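Local coordinates for sensor-type histidine kinase PrrB (Mycobacterium tuberculosis, PDB 1YSR), which transfers phosphate from ATP to a histidine as the sensor kinase of a two-component system probably needed for early intracellular multiplication of the bacterium, at residues A117-Q122 against G128-E133. Residues are numbered along the deposited sequence; the frame is centred on the assembly and turned at random.
Sequences ALVAQQ and GTASLE
The helical bond from Gln121 N to Ala117 O, 2.9 Å long, closes the turn that presents Val119 and Ala120 to Ala130 on the strand. No hydrogen bond joins helix to strand; the contact is wholly apolar and small.

Ala130 directs its methyl at the helix, where CB lies 4.0 Å from Val119 CG1 and 4.1 Å from Ala120 CA. It thus meets one valine branch and the helix backbone itself. Val119 has CG1 anti to its backbone N (chi1 -180°), which brings that methyl within contact of Ala130 CB, while CG2 lies farther off. Val119 is buried among Ala130, Leu144 of strand 140-147 and Asn53 of helix 44-61, where a compact apolar side chain with two methyls can fill the space between helix and sheet. Alanine suits both closest positions: Ala120 CA and Ala130 CA are only 5.4 Å apart, and Phe98 of helix 94-98 touches both residues.

Farther along the strand, the Glu133 carboxylate forms salt bridges with Arg141 and Arg145, which tie strand 129-134 to the adjoining strand 140-147.

Helix 117-125 here packs at Ala130 against strand 129-134, outermost in this chain's mixed sheet, a layering characteristic of the alpha/beta sandwich of the GHKL (Bergerat-fold) ATP-binding domain of histidine kinases.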
# COMPACT_ATOMS: atom_id res chain seq x y z
N ALA A 117 -9.14 15.85 10.02
CA ALA A 117 -8.20 16.67 9.25
C ALA A 117 -7.12 15.87 8.54
O ALA A 117 -6.64 16.32 7.48
CB ALA A 117 -7.54 17.69 10.11
N LEU A 118 -6.73 14.73 9.12
CA LEU A 118 -5.72 13.85 8.46
C LEU A 118 -6.25 13.34 7.16
O LEU A 118 -5.55 13.33 6.15
CB LEU A 118 -5.31 12.65 9.33
CG LEU A 118 -4.19 12.76 10.39
CD1 LEU A 118 -3.96 11.37 11.03
CD2 LEU A 118 -2.91 13.32 9.79
N VAL A 119 -7.51 12.94 7.18
CA VAL A 119 -8.19 12.50 6.01
C VAL A 119 -8.22 13.59 4.95
O VAL A 119 -7.85 13.37 3.80
CB VAL A 119 -9.61 12.01 6.35
CG1 VAL A 119 -10.30 11.54 5.11
CG2 VAL A 119 -9.56 10.88 7.37
N ALA A 120 -8.68 14.80 5.31
CA ALA A 120 -8.69 15.89 4.35
C ALA A 120 -7.31 16.19 3.76
O ALA A 120 -7.17 16.43 2.56
CB ALA A 120 -9.31 17.16 4.99
N GLN A 121 -6.30 16.17 4.62
CA GLN A 121 -4.93 16.43 4.20
C GLN A 121 -4.49 15.43 3.11
O GLN A 121 -3.91 15.79 2.10
CB GLN A 121 -4.02 16.31 5.41
CG GLN A 121 -2.60 16.84 5.23
CD GLN A 121 -1.63 16.18 6.21
OE1 GLN A 121 -0.55 15.74 5.82
NE2 GLN A 121 -2.02 16.10 7.47
N GLN A 122 -4.71 14.16 3.39
CA GLN A 122 -4.39 13.11 2.38
C GLN A 122 -5.18 13.25 1.07
O GLN A 122 -4.63 13.11 -0.05
CB GLN A 122 -4.50 11.73 3.05
CG GLN A 122 -3.44 11.49 4.08
CD GLN A 122 -2.05 11.54 3.44
OE1 GLN A 122 -1.87 11.09 2.30
NE2 GLN A 122 -1.12 12.13 4.14
N GLY A 128 -7.75 15.30 -4.61
CA GLY A 128 -9.14 14.94 -4.53
C GLY A 128 -9.76 15.64 -3.34
O GLY A 128 -9.19 16.59 -2.78
N THR A 129 -10.91 15.12 -2.90
CA THR A 129 -11.66 15.76 -1.82
C THR A 129 -12.12 14.73 -0.80
O THR A 129 -12.22 13.56 -1.14
CB THR A 129 -12.90 16.45 -2.37
OG1 THR A 129 -13.71 15.47 -3.07
CG2 THR A 129 -12.48 17.53 -3.38
N ALA A 130 -12.30 15.18 0.45
CA ALA A 130 -12.95 14.35 1.47
C ALA A 130 -14.23 15.07 1.91
O ALA A 130 -14.25 16.28 2.08
CB ALA A 130 -12.03 14.16 2.62
N SER A 131 -15.31 14.32 2.07
CA SER A 131 -16.54 14.93 2.58
C SER A 131 -17.32 13.94 3.38
O SER A 131 -17.07 12.73 3.34
CB SER A 131 -17.35 15.45 1.43
OG SER A 131 -17.57 14.40 0.56
N LEU A 132 -18.30 14.48 4.11
CA LEU A 132 -19.19 13.65 4.93
C LEU A 132 -20.62 13.69 4.40
O LEU A 132 -21.14 14.73 3.89
CB LEU A 132 -19.15 14.14 6.37
CG LEU A 132 -17.94 13.65 7.19
CD1 LEU A 132 -17.65 14.55 8.34
CD2 LEU A 132 -18.20 12.20 7.71
N GLU A 133 -21.24 12.52 4.49
CA GLU A 133 -22.62 12.27 4.04
C GLU A 133 -23.27 11.43 5.11
O GLU A 133 -22.62 11.06 6.11
CB GLU A 133 -22.63 11.48 2.75
CG GLU A 133 -22.08 12.23 1.60
CD GLU A 133 -22.04 11.40 0.33
OE1 GLU A 133 -22.55 10.25 0.34
OE2 GLU A 133 -21.49 11.91 -0.67